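Long-range contacts in phosphoserine aminotransferase SerC (Cytophaga hutchinsonii ATCC 33406, PDB 3FFR), which probably catalyses the pyridoxal-phosphate-dependent transamination between phosphoserine and 2-oxoglutarate on the serine biosynthesis route: residues E43-A48 / R236-P241; I34-K39 / E242-M247; L65-A70 / P229-K234; L56-N61 / V201-D206; G194-L199 / I249-K254. All coordinates share one frame; numbering follows the deposited sequence.

Contact 1: E43-A48 / R236-P241; sequences EVYKTA and RVNQTP
Tyr45, on helix 39-55, lays one face of its ring against the backbone of Asn238. The evidence is a CH-pi contact: Asn238 CA stands 3.8 Å from the centroid of the Tyr45 ring and 23° off its normal. With CG anti to the backbone N (chi1 177°), the tyrosine is thrown outward from the helix and across the turn at 238-239. Asn238 O meets the root of the same side chain, 3.3 Å from Tyr45 CB; this carbonyl oxygen is buried by the contact and has no polar partner in the model. Farther out, Tyr45 CE2 comes to 3.6 Å from Gln239 O, while Thr240 CG2 sits at the ring edge. The Asn238 amide is turned 61° to the ring, with ND2 set 3.5 Å from Tyr45 CD1 and an equal 3.5 Å from Lys46 CB. Lys46 therefore contributes the aliphatic part of its chain; its ammonium turns away to a salt bridge with Asp50. Asn238 has positive phi and is the C-prime residue of a Schellman motif closing helix 228-235, in which Gln239 N bonds to Lys234 O and Asn238 N to Ala235 O. The contact thus seats the end of that helix on helix 39-55. Beyond it, the Tyr45 ring packs edge-to-face with Phe66 of strand 62-67, and Val44 and Ala48 rest on helix 246-262.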
# COMPACT_ATOMS: atom_id res chain seq x y z
N GLU A 43 -13.38 -12.19 7.69
CA GLU A 43 -13.15 -12.49 9.11
C GLU A 43 -11.85 -11.83 9.62
O GLU A 43 -11.78 -11.29 10.73
CB GLU A 43 -13.07 -14.01 9.32
CG GLU A 43 -14.39 -14.72 9.16
CD GLU A 43 -14.27 -16.26 9.22
OE1 GLU A 43 -13.19 -16.78 9.59
OE2 GLU A 43 -15.27 -16.94 8.87
N VAL A 44 -10.83 -11.87 8.77
CA VAL A 44 -9.52 -11.27 9.09
C VAL A 44 -9.68 -9.76 9.24
O VAL A 44 -9.24 -9.13 10.22
CB VAL A 44 -8.47 -11.63 8.00
CG1 VAL A 44 -7.14 -10.83 8.08
CG2 VAL A 44 -8.18 -13.18 8.03
N TYR A 45 -10.37 -9.21 8.26
CA TYR A 45 -10.64 -7.76 8.24
C TYR A 45 -11.36 -7.38 9.53
O TYR A 45 -10.94 -6.47 10.25
CB TYR A 45 -11.48 -7.39 7.01
CG TYR A 45 -11.87 -5.94 6.94
CD1 TYR A 45 -12.81 -5.40 7.83
CD2 TYR A 45 -11.31 -5.11 5.99
CE1 TYR A 45 -13.15 -4.05 7.78
CE2 TYR A 45 -11.66 -3.76 5.90
CZ TYR A 45 -12.56 -3.23 6.80
OH TYR A 45 -12.85 -1.88 6.71
N LYS A 46 -12.42 -8.11 9.85
CA LYS A 46 -13.27 -7.74 10.98
C LYS A 46 -12.54 -7.83 12.28
O LYS A 46 -12.75 -7.03 13.19
CB LYS A 46 -14.54 -8.60 11.01
CG LYS A 46 -15.59 -8.10 11.95
CD LYS A 46 -16.85 -8.92 11.77
CE LYS A 46 -18.03 -8.31 12.54
NZ LYS A 46 -17.82 -8.27 14.00
N THR A 47 -11.64 -8.79 12.36
CA THR A 47 -10.84 -8.94 13.59
C THR A 47 -10.00 -7.69 13.85
O THR A 47 -9.98 -7.15 14.96
CB THR A 47 -9.91 -10.16 13.49
OG1 THR A 47 -10.71 -11.35 13.41
CG2 THR A 47 -8.97 -10.25 14.67
N ALA A 48 -9.33 -7.23 12.80
CA ALA A 48 -8.48 -6.01 12.91
C ALA A 48 -9.33 -4.80 13.20
O ALA A 48 -9.04 -4.02 14.12
CB ALA A 48 -7.65 -5.79 11.62
N ARG A 236 -18.21 -1.77 5.13
CA ARG A 236 -19.49 -2.28 5.69
C ARG A 236 -19.73 -3.78 5.40
O ARG A 236 -20.53 -4.44 6.06
CB ARG A 236 -20.65 -1.34 5.33
CG ARG A 236 -20.46 -0.05 6.17
CD ARG A 236 -21.39 1.11 5.90
NE ARG A 236 -21.25 2.10 6.98
CZ ARG A 236 -21.81 3.30 7.00
NH1 ARG A 236 -22.55 3.70 5.97
NH2 ARG A 236 -21.62 4.10 8.05
N VAL A 237 -18.96 -4.31 4.46
CA VAL A 237 -18.96 -5.74 4.14
C VAL A 237 -17.59 -6.37 4.46
O VAL A 237 -17.23 -7.44 3.97
CB VAL A 237 -19.46 -6.07 2.73
CG1 VAL A 237 -20.97 -5.75 2.66
CG2 VAL A 237 -18.64 -5.34 1.60
N ASN A 238 -16.83 -5.68 5.30
CA ASN A 238 -15.51 -6.16 5.75
C ASN A 238 -14.53 -6.38 4.62
O ASN A 238 -13.78 -7.35 4.59
CB ASN A 238 -15.68 -7.44 6.60
CG ASN A 238 -16.50 -7.21 7.84
OD1 ASN A 238 -17.57 -7.79 8.02
ND2 ASN A 238 -16.01 -6.36 8.70
N GLN A 239 -14.54 -5.41 3.71
CA GLN A 239 -13.66 -5.41 2.54
C GLN A 239 -13.08 -4.01 2.26
O GLN A 239 -13.45 -3.03 2.89
CB GLN A 239 -14.44 -5.89 1.31
CG GLN A 239 -14.97 -7.30 1.41
CD GLN A 239 -15.68 -7.77 0.14
OE1 GLN A 239 -15.49 -7.20 -0.92
NE2 GLN A 239 -16.47 -8.81 0.26
N THR A 240 -12.23 -4.00 1.25
CA THR A 240 -11.59 -2.78 0.70
C THR A 240 -11.91 -2.67 -0.78
O THR A 240 -12.22 -3.66 -1.42
CB THR A 240 -10.07 -2.80 0.90
OG1 THR A 240 -9.52 -3.99 0.32
CG2 THR A 240 -9.72 -2.78 2.44
N PRO A 241 -11.82 -1.46 -1.35
CA PRO A 241 -12.13 -1.34 -2.79
C PRO A 241 -11.19 -2.10 -3.71
O PRO A 241 -11.63 -2.78 -4.65
CB PRO A 241 -11.99 0.16 -3.04
CG PRO A 241 -12.35 0.79 -1.69
CD PRO A 241 -11.69 -0.15 -0.68

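Contact 2: I34-K39 / E242-M247; sequences ISHRSK and ETPNAM. With SER (serine), chain B.
His36 presents one face of its imidazole to Thr243, the two side chains crossing at about a right angle. Thr243 CG2 makes a CH-pi contact 3.9 Å from the centroid of the His36 ring, 16° off the normal, and Thr243 OG1 lies over the same face toward the rim. That hydroxyl is hydrogen-bonded to the pyridoxal-lysine side chain of the second subunit. The opposite face is covered by Arg37, whose CG lies above the ring centre. Lower on the side chain, His36 CB touches Pro244 CD at 3.7 Å. The imidazole edge is left for the bound serine: in the ring plane, serine N donates to His36 NE2 at 2.8 Å. Arg37, bent at chi2 (-65°), brings its guanidinium to the ligand's carboxylate, where Arg37 NE donates to serine OXT at 3.0 Å with an N-H...O angle of 162°. Its terminal nitrogens are held by Gln239 OE1, Thr240 O and Pro241 O, which should fix the guanidinium's rotation. Pro12 of the second subunit packs on His36, and Tyr329 of that subunit also bonds the serine. A pocket assembled from both chains beside the cofactor is characteristic of the active site of dimeric fold-type I, pyridoxal-phosphate-dependent aminotransferases.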
# COMPACT_ATOMS: atom_id res chain seq x y z
N ILE A 34 -5.59 -16.29 -0.10
CA ILE A 34 -7.06 -16.20 -0.06
C ILE A 34 -7.54 -14.94 -0.77
O ILE A 34 -6.86 -13.91 -0.83
CB ILE A 34 -7.65 -16.28 1.39
CG1 ILE A 34 -7.22 -15.06 2.21
CG2 ILE A 34 -7.28 -17.64 2.05
CD1 ILE A 34 -7.78 -14.96 3.60
N SER A 35 -8.74 -15.05 -1.34
CA SER A 35 -9.36 -13.90 -1.99
C SER A 35 -9.74 -12.84 -0.97
O SER A 35 -10.23 -13.13 0.12
CB SER A 35 -10.64 -14.32 -2.71
OG SER A 35 -11.30 -13.19 -3.22
N HIS A 36 -9.50 -11.60 -1.36
CA HIS A 36 -9.90 -10.42 -0.59
C HIS A 36 -11.43 -10.21 -0.62
O HIS A 36 -11.96 -9.26 -0.03
CB HIS A 36 -9.16 -9.16 -1.06
CG HIS A 36 -9.42 -8.80 -2.49
ND1 HIS A 36 -9.19 -9.66 -3.54
CD2 HIS A 36 -9.92 -7.67 -3.04
CE1 HIS A 36 -9.52 -9.07 -4.67
NE2 HIS A 36 -9.98 -7.87 -4.39
N ARG A 37 -12.12 -11.10 -1.33
CA ARG A 37 -13.59 -11.08 -1.42
C ARG A 37 -14.18 -12.30 -0.68
O ARG A 37 -15.40 -12.49 -0.68
CB ARG A 37 -14.06 -11.12 -2.88
CG ARG A 37 -13.48 -9.99 -3.78
CD ARG A 37 -13.95 -8.63 -3.31
NE ARG A 37 -13.37 -7.56 -4.12
CZ ARG A 37 -13.11 -6.35 -3.64
NH1 ARG A 37 -13.42 -6.05 -2.39
NH2 ARG A 37 -12.52 -5.46 -4.42
N SER A 38 -13.31 -13.12 -0.09
CA SER A 38 -13.72 -14.37 0.61
C SER A 38 -14.21 -14.14 2.01
O SER A 38 -13.92 -13.14 2.65
CB SER A 38 -12.54 -15.36 0.70
OG SER A 38 -11.50 -14.91 1.56
N LYS A 39 -14.98 -15.12 2.50
CA LYS A 39 -15.46 -15.03 3.87
C LYS A 39 -14.30 -15.06 4.86
O LYS A 39 -14.32 -14.40 5.90
CB LYS A 39 -16.45 -16.16 4.21
CG LYS A 39 -16.87 -16.14 5.68
N GLU A 242 -9.92 -1.97 -3.41
CA GLU A 242 -8.84 -2.63 -4.15
C GLU A 242 -8.30 -3.84 -3.38
O GLU A 242 -8.70 -4.07 -2.25
CB GLU A 242 -7.71 -1.63 -4.42
CG GLU A 242 -6.71 -1.45 -3.26
CD GLU A 242 -7.19 -0.62 -2.04
OE1 GLU A 242 -8.39 -0.33 -1.87
OE2 GLU A 242 -6.33 -0.24 -1.23
N THR A 243 -7.40 -4.62 -3.99
CA THR A 243 -6.81 -5.75 -3.26
C THR A 243 -5.85 -5.14 -2.22
O THR A 243 -4.89 -4.46 -2.59
CB THR A 243 -6.08 -6.75 -4.15
OG1 THR A 243 -6.89 -7.02 -5.31
CG2 THR A 243 -5.75 -8.05 -3.36
N PRO A 244 -6.09 -5.40 -0.93
CA PRO A 244 -5.27 -4.73 0.06
C PRO A 244 -4.11 -5.55 0.57
O PRO A 244 -3.93 -6.69 0.19
CB PRO A 244 -6.24 -4.59 1.20
CG PRO A 244 -7.02 -5.84 1.16
CD PRO A 244 -7.17 -6.19 -0.30
N ASN A 245 -3.42 -4.97 1.55
CA ASN A 245 -2.30 -5.65 2.21
C ASN A 245 -2.86 -6.56 3.30
O ASN A 245 -2.87 -6.23 4.48
CB ASN A 245 -1.32 -4.65 2.79
CG ASN A 245 -0.07 -5.31 3.32
OD1 ASN A 245 -0.01 -6.55 3.47
ND2 ASN A 245 0.95 -4.49 3.65
N ALA A 246 -3.35 -7.70 2.86
CA ALA A 246 -3.94 -8.69 3.77
C ALA A 246 -2.99 -9.18 4.84
O ALA A 246 -3.39 -9.48 5.97
CB ALA A 246 -4.52 -9.89 2.95
N MSE A 247 -1.71 -9.27 4.48
CA MSE A 247 -0.71 -9.75 5.44
C MSE A 247 -0.72 -8.83 6.65
O MSE A 247 -0.78 -9.28 7.82
CB MSE A 247 0.70 -9.87 4.85
CG MSE A 247 0.77 -10.75 3.60
SE MSE A 247 0.29 -12.62 3.96
CE MSE A 247 1.91 -13.30 4.59
N SER B . -10.67 -6.63 -6.77
CA SER B . -11.23 -7.43 -7.88
C SER B . -12.71 -7.42 -7.70
O SER B . -13.30 -6.48 -8.25
CB SER B . -10.66 -8.86 -7.97
OG SER B . -9.21 -8.87 -8.16
OXT SER B . -13.33 -8.24 -7.04

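Contact 3: L65-A70 / P229-K234; sequences LFLASA and PSMLEK
Packing of a helix against one face of the large mixed sheet, at a strand outermost within this chain, defines this contact: helix 228-235 lies across strand 62-67. The short axes approach to 9.0 Å and their directions differ by 118°, so the helix runs steeply across the strand. Met231, modelled as selenomethionine, spans the gap. It extends through chi2 (-173°) and then bends at chi3 (-71°), which puts selenium and terminal methyl against different leucines. Selenium faces Leu67, 3.7 Å from Leu67 CG and also close to both its methyls; the two side chains meet at about a right angle. The methyl Met231 CE lies 3.8 Å from Leu65 CD1, and that same Leu65 CD1 is 3.9 Å from Met231 CB, so one branch of the leucine lies against both the base and the end of the selenomethionine. The other branch reaches over the helix backbone, with Leu65 CD2 4.0 Å from Met231 O. Trp202 of the adjoining strand also packs on Met231, and Ile209 of helix 206-217 on Leu232. Every touching residue is buried and the side-chain contacts are apolar, implying that helix and strand are held here by shape and hydrophobic burial, without directional bonds between them.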
# COMPACT_ATOMS: atom_id res chain seq x y z
N LEU A 65 -11.00 2.74 8.58
CA LEU A 65 -10.69 2.49 7.16
C LEU A 65 -9.21 2.17 6.97
O LEU A 65 -8.34 2.75 7.62
CB LEU A 65 -11.05 3.68 6.25
CG LEU A 65 -12.52 4.13 6.34
CD1 LEU A 65 -12.69 5.37 5.42
CD2 LEU A 65 -13.51 2.99 5.98
N PHE A 66 -8.96 1.22 6.09
CA PHE A 66 -7.61 0.82 5.75
C PHE A 66 -7.13 1.35 4.39
O PHE A 66 -7.81 1.23 3.36
CB PHE A 66 -7.45 -0.70 5.74
CG PHE A 66 -7.75 -1.35 7.06
CD1 PHE A 66 -7.03 -1.03 8.21
CD2 PHE A 66 -8.76 -2.27 7.17
CE1 PHE A 66 -7.32 -1.64 9.43
CE2 PHE A 66 -9.05 -2.89 8.39
CZ PHE A 66 -8.34 -2.57 9.51
N LEU A 67 -5.95 1.96 4.45
CA LEU A 67 -5.25 2.54 3.29
C LEU A 67 -3.80 2.05 3.24
O LEU A 67 -3.40 1.17 4.02
CB LEU A 67 -5.34 4.06 3.24
CG LEU A 67 -6.77 4.63 3.23
CD1 LEU A 67 -7.42 4.68 4.61
CD2 LEU A 67 -6.81 6.06 2.56
N ALA A 68 -2.99 2.62 2.35
CA ALA A 68 -1.64 2.06 2.11
C ALA A 68 -0.58 2.62 3.04
O ALA A 68 0.42 1.99 3.33
CB ALA A 68 -1.21 2.31 0.65
N SER A 69 -0.79 3.88 3.44
CA SER A 69 0.20 4.62 4.24
C SER A 69 -0.43 5.82 4.90
O SER A 69 -1.55 6.22 4.54
CB SER A 69 1.35 5.13 3.31
OG SER A 69 0.84 6.02 2.31
N ALA A 70 0.24 6.41 5.90
CA ALA A 70 -0.28 7.64 6.54
C ALA A 70 -0.20 8.80 5.55
O ALA A 70 -1.06 9.69 5.53
CB ALA A 70 0.46 7.97 7.88
N PRO A 229 -16.78 7.52 0.51
CA PRO A 229 -17.92 6.64 0.21
C PRO A 229 -17.53 5.30 -0.38
O PRO A 229 -18.13 4.27 -0.06
CB PRO A 229 -18.76 7.48 -0.74
CG PRO A 229 -18.50 8.88 -0.27
CD PRO A 229 -17.02 8.88 -0.01
N SER A 230 -16.52 5.32 -1.22
CA SER A 230 -16.02 4.08 -1.83
C SER A 230 -15.51 3.13 -0.74
O SER A 230 -15.87 1.96 -0.68
CB SER A 230 -14.96 4.37 -2.89
OG SER A 230 -14.33 3.18 -3.34
N MSE A 231 -14.67 3.66 0.14
CA MSE A 231 -14.07 2.86 1.21
C MSE A 231 -15.11 2.37 2.21
O MSE A 231 -15.04 1.22 2.71
CB MSE A 231 -12.96 3.64 1.91
CG MSE A 231 -11.71 3.84 1.06
SE MSE A 231 -10.27 4.65 2.02
CE MSE A 231 -11.02 6.43 2.19
N LEU A 232 -16.09 3.23 2.48
CA LEU A 232 -17.11 2.96 3.48
C LEU A 232 -18.03 1.84 3.04
O LEU A 232 -18.37 0.94 3.83
CB LEU A 232 -17.88 4.24 3.83
CG LEU A 232 -18.75 4.27 5.09
CD1 LEU A 232 -17.90 3.92 6.35
CD2 LEU A 232 -19.35 5.67 5.18
N GLU A 233 -18.38 1.87 1.77
CA GLU A 233 -19.28 0.89 1.20
C GLU A 233 -18.67 -0.51 1.38
O GLU A 233 -19.34 -1.48 1.77
CB GLU A 233 -19.51 1.22 -0.26
CG GLU A 233 -20.43 0.32 -0.99
CD GLU A 233 -20.61 0.77 -2.42
OE1 GLU A 233 -19.60 1.15 -3.07
OE2 GLU A 233 -21.76 0.75 -2.89
N LYS A 234 -17.37 -0.60 1.10
CA LYS A 234 -16.64 -1.86 1.23
C LYS A 234 -16.41 -2.21 2.71
O LYS A 234 -16.58 -3.38 3.10
CB LYS A 234 -15.34 -1.87 0.41
CG LYS A 234 -15.56 -2.03 -1.05
CD LYS A 234 -16.04 -3.41 -1.39
CE LYS A 234 -16.03 -3.69 -2.87
NZ LYS A 234 -17.26 -3.33 -3.51

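Contact 4: L56-N61 / V201-D206; sequences LELPSN and VWILND. With P33 (3,6,9,12,15,18-hexaoxaicosane-1,20-diol), chain K.
Asn61 and Asp206 carry the polar half of this contact through two bonds. Asn61 ND2 donates to Asp206 OD1 at 3.0 Å with an N-H...O angle of 167°; the acceptor lies close to the amide plane, but the carboxylate, turned 60° to it, is met from above. Asn61 CG stands between its own backbone N and carbonyl carbon, which brings ND2 to the carboxylate. Asp206 N gives a weak bond, 3.0 Å long but bent to 128°, to Asn61 O. Asn61 O also takes a CA-H contact from Asn205, and O4 of the bound polyether, probably from the crystallisation liquor, comes within 3.0 Å of it. A water accepts from Asn205 ND2 at 3.0 Å and, weakly, from Asn61 ND2; Asn205 ND2 additionally bonds Asp183. Asn205 N-caps helix 206-217, its OD1 capping Val208 N, so these bonds tie the approach to strand 62-67 to the helix start after its sheet neighbour, strand 200-205. An alanine in place of Asp206 would probably leave the Asn61 amide without its straight bond and freer to turn. The apolar half is built on Ile203: its CD1 presses on Leu56 CD1 at a tight 3.5 Å, and its CG2 meets Leu58 CD2 at 3.9 Å.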
# COMPACT_ATOMS: atom_id res chain seq x y z
N LEU A 56 -9.07 1.08 21.26
CA LEU A 56 -9.10 2.55 21.24
C LEU A 56 -10.40 3.12 21.80
O LEU A 56 -10.59 4.32 21.88
CB LEU A 56 -8.84 3.07 19.84
CG LEU A 56 -7.45 2.70 19.29
CD1 LEU A 56 -7.29 3.25 17.82
CD2 LEU A 56 -6.31 3.18 20.22
N GLU A 57 -11.27 2.23 22.22
CA GLU A 57 -12.55 2.62 22.83
C GLU A 57 -13.34 3.61 21.94
O GLU A 57 -13.88 4.63 22.38
CB GLU A 57 -12.33 3.17 24.23
CG GLU A 57 -11.61 2.15 25.12
CD GLU A 57 -11.24 2.68 26.48
OE1 GLU A 57 -12.05 3.38 27.12
OE2 GLU A 57 -10.13 2.37 26.91
N LEU A 58 -13.47 3.25 20.69
CA LEU A 58 -14.15 4.09 19.73
C LEU A 58 -15.66 3.99 19.86
O LEU A 58 -16.22 2.89 19.97
CB LEU A 58 -13.77 3.71 18.31
CG LEU A 58 -12.31 3.90 17.90
CD1 LEU A 58 -12.04 3.34 16.48
CD2 LEU A 58 -11.95 5.38 18.01
N PRO A 59 -16.34 5.14 19.81
CA PRO A 59 -17.79 5.11 19.86
C PRO A 59 -18.44 4.77 18.54
O PRO A 59 -17.78 4.68 17.49
CB PRO A 59 -18.17 6.52 20.28
CG PRO A 59 -17.05 7.37 19.90
CD PRO A 59 -15.79 6.50 19.81
N SER A 60 -19.76 4.63 18.59
CA SER A 60 -20.51 4.09 17.45
C SER A 60 -20.55 4.98 16.22
O SER A 60 -20.83 4.51 15.12
CB SER A 60 -21.94 3.69 17.87
OG SER A 60 -22.65 4.84 18.28
N ASN A 61 -20.20 6.25 16.40
CA ASN A 61 -20.23 7.22 15.28
C ASN A 61 -18.90 7.28 14.51
O ASN A 61 -18.75 8.08 13.61
CB ASN A 61 -20.67 8.63 15.71
CG ASN A 61 -19.72 9.28 16.69
OD1 ASN A 61 -19.27 8.65 17.64
ND2 ASN A 61 -19.44 10.57 16.48
N VAL A 201 -4.08 3.45 8.61
CA VAL A 201 -5.37 3.36 9.26
C VAL A 201 -5.96 4.74 9.53
O VAL A 201 -5.35 5.59 10.19
CB VAL A 201 -5.29 2.55 10.59
CG1 VAL A 201 -6.67 2.33 11.16
CG2 VAL A 201 -4.62 1.13 10.36
N TRP A 202 -7.15 4.94 8.99
CA TRP A 202 -7.90 6.20 9.09
C TRP A 202 -9.16 5.95 9.91
O TRP A 202 -10.05 5.26 9.50
CB TRP A 202 -8.20 6.75 7.69
CG TRP A 202 -8.78 8.12 7.62
CD1 TRP A 202 -8.88 9.03 8.64
CD2 TRP A 202 -9.19 8.81 6.43
NE1 TRP A 202 -9.44 10.19 8.18
CE2 TRP A 202 -9.62 10.10 6.82
CE3 TRP A 202 -9.29 8.45 5.09
CZ2 TRP A 202 -10.13 11.04 5.91
CZ3 TRP A 202 -9.80 9.38 4.18
CH2 TRP A 202 -10.23 10.65 4.59
N ILE A 203 -9.17 6.54 11.09
CA ILE A 203 -10.30 6.48 12.00
C ILE A 203 -11.05 7.81 11.83
O ILE A 203 -10.46 8.89 11.95
CB ILE A 203 -9.80 6.28 13.45
CG1 ILE A 203 -9.20 4.86 13.59
CG2 ILE A 203 -10.93 6.55 14.46
CD1 ILE A 203 -8.50 4.64 14.90
N LEU A 204 -12.33 7.72 11.51
CA LEU A 204 -13.09 8.94 11.21
C LEU A 204 -14.53 8.82 11.60
O LEU A 204 -15.09 7.74 11.62
CB LEU A 204 -12.99 9.26 9.71
CG LEU A 204 -13.78 8.42 8.67
CD1 LEU A 204 -13.59 9.01 7.27
CD2 LEU A 204 -13.41 6.89 8.67
N ASN A 205 -15.12 9.97 11.89
CA ASN A 205 -16.51 10.01 12.31
C ASN A 205 -17.52 10.43 11.24
O ASN A 205 -17.23 10.71 10.05
CB ASN A 205 -16.70 10.84 13.60
CG ASN A 205 -16.61 12.36 13.36
OD1 ASN A 205 -16.49 12.81 12.23
ND2 ASN A 205 -16.68 13.14 14.44
N ASP A 206 -18.75 10.42 11.71
CA ASP A 206 -19.91 10.77 10.89
C ASP A 206 -19.78 12.14 10.23
O ASP A 206 -20.24 12.34 9.10
CB ASP A 206 -21.22 10.73 11.73
CG ASP A 206 -21.22 11.73 12.96
OD1 ASP A 206 -20.31 11.76 13.85
OD2 ASP A 206 -22.21 12.51 13.07
O4 P33 K . -20.55 7.06 11.43
C3 P33 K . -20.52 5.76 10.85
C2 P33 K . -20.24 4.63 11.84
O1 P33 K . -19.86 3.46 11.08
O HOH W 1 -17.05 12.92 17.42

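Contact 5: G194-L199 / I249-K254; sequences GLPAGL and IFLLGK
Leu195 drives its two methyls against the backbone and side-chain roots of helix 246-262, making the close part of the contact. Leu195 CD1 lies 3.6 Å from Leu252 N and 3.8 Å from Leu252 CB, while Leu195 CD2 meets Leu251 CB at 3.9 Å. This pairing follows from CG standing anti to the carbonyl carbon (chi1 -60°) with an extended chi2, which points the fork of the leucine at the 251-252 peptide. Val19 of helix 19-28 also packs on Leu195. An alanine at Leu195 would lack both methyls, and the consequence would probably be a gap over the Leu251-Leu252 backbone. The looser part has longer contacts: Pro196 CD and Leu251 CD1 are 4.1 Å apart, and Leu199 CD2 lies 4.0 Å from both Ile249 CG1 and Leu252 CD2, its side chain crossing each at about a right angle. Neither part is a solvent side, since all six touching residues are buried. Pro196 and Ala197 also touch the second subunit, through its Met247 and Pro244 respectively. The loop from 194 follows the cofactor-bearing Lys191 closely and leads into strand 200-205; its seating on a helix that also reaches the dimer interface is consistent with the fold-type I aminotransferase architecture.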
# COMPACT_ATOMS: atom_id res chain seq x y z
N GLY A 194 4.14 -1.81 15.67
CA GLY A 194 5.20 -2.82 15.54
C GLY A 194 5.09 -3.81 14.39
O GLY A 194 5.48 -5.00 14.51
N LEU A 195 4.54 -3.33 13.27
CA LEU A 195 4.41 -4.15 12.08
C LEU A 195 5.37 -3.66 11.01
O LEU A 195 5.83 -2.52 11.06
CB LEU A 195 2.97 -4.09 11.51
CG LEU A 195 1.81 -4.55 12.39
CD1 LEU A 195 0.53 -4.72 11.49
CD2 LEU A 195 2.13 -5.84 13.13
N PRO A 196 5.66 -4.52 10.00
CA PRO A 196 6.36 -3.96 8.85
C PRO A 196 5.50 -2.88 8.21
O PRO A 196 4.30 -2.92 8.30
CB PRO A 196 6.45 -5.15 7.89
CG PRO A 196 6.41 -6.34 8.76
CD PRO A 196 5.37 -5.95 9.81
N ALA A 197 6.12 -1.91 7.56
CA ALA A 197 5.35 -0.89 6.85
C ALA A 197 4.54 -1.55 5.71
O ALA A 197 4.89 -2.61 5.19
CB ALA A 197 6.27 0.24 6.32
N GLY A 198 3.46 -0.85 5.35
CA GLY A 198 2.54 -1.23 4.30
C GLY A 198 1.07 -1.17 4.64
O GLY A 198 0.23 -1.73 3.94
N LEU A 199 0.71 -0.39 5.66
CA LEU A 199 -0.71 -0.20 6.01
C LEU A 199 -0.95 1.07 6.82
O LEU A 199 -0.33 1.29 7.85
CB LEU A 199 -1.25 -1.43 6.81
CG LEU A 199 -2.79 -1.52 6.99
CD1 LEU A 199 -3.49 -1.80 5.61
CD2 LEU A 199 -3.16 -2.54 8.10
N ILE A 249 -3.09 -6.59 7.47
CA ILE A 249 -4.42 -6.57 8.14
C ILE A 249 -4.48 -7.76 9.11
O ILE A 249 -4.96 -7.67 10.24
CB ILE A 249 -5.58 -6.55 7.12
CG1 ILE A 249 -5.56 -5.20 6.37
CG2 ILE A 249 -6.94 -6.72 7.84
CD1 ILE A 249 -6.53 -5.12 5.14
N PHE A 250 -3.94 -8.89 8.65
CA PHE A 250 -3.88 -10.11 9.48
C PHE A 250 -3.01 -9.87 10.71
O PHE A 250 -3.41 -10.11 11.86
CB PHE A 250 -3.29 -11.27 8.68
CG PHE A 250 -3.18 -12.55 9.46
CD1 PHE A 250 -4.28 -13.39 9.61
CD2 PHE A 250 -1.97 -12.95 10.00
CE1 PHE A 250 -4.18 -14.58 10.29
CE2 PHE A 250 -1.87 -14.14 10.70
CZ PHE A 250 -2.99 -14.95 10.84
N LEU A 251 -1.81 -9.38 10.46
CA LEU A 251 -0.87 -9.16 11.56
C LEU A 251 -1.42 -8.12 12.53
O LEU A 251 -1.23 -8.24 13.75
CB LEU A 251 0.51 -8.71 11.04
CG LEU A 251 1.33 -9.72 10.24
CD1 LEU A 251 2.59 -8.98 9.73
CD2 LEU A 251 1.70 -10.98 11.09
N LEU A 252 -2.09 -7.11 12.00
CA LEU A 252 -2.66 -6.06 12.86
C LEU A 252 -3.72 -6.62 13.83
O LEU A 252 -3.79 -6.26 15.01
CB LEU A 252 -3.21 -4.88 12.06
CG LEU A 252 -3.66 -3.65 12.86
CD1 LEU A 252 -2.52 -3.03 13.72
CD2 LEU A 252 -4.28 -2.59 11.91
N GLY A 253 -4.57 -7.49 13.32
CA GLY A 253 -5.60 -8.10 14.15
C GLY A 253 -4.98 -8.98 15.22
O GLY A 253 -5.44 -9.01 16.35
N LYS A 254 -3.90 -9.67 14.88
CA LYS A 254 -3.22 -10.54 15.85
C LYS A 254 -2.53 -9.72 16.93
O LYS A 254 -2.63 -9.99 18.14
CB LYS A 254 -2.20 -11.46 15.16
CG LYS A 254 -2.81 -12.53 14.26
CD LYS A 254 -3.71 -13.50 15.02
CE LYS A 254 -4.22 -14.62 14.14
NZ LYS A 254 -5.07 -15.59 14.91

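How the contacts relate
Contact 2 alone touches the bound serine, and contact 1 supports it by supplying the acceptors that grip Arg37; the centres of the two are about 9 Å apart. Contact 3 meets contact 1 where Pro241 CG comes to 3.5 Å from Ser230 OG, and joins contact 4 through the sheet, Leu65 O and Trp202 N being 2.8 Å apart. Contact 5 shares helix 246-262 with contact 2, Asn245 ND2 lying 2.9 Å from Gly198 O, and packs on contact 1 with Ala48 CB 3.6 Å from Ile249 O. Contact 4 lies farthest from contact 2, about 22 Å between centres. Contacts 2, 3 and 5 all reach the second subunit.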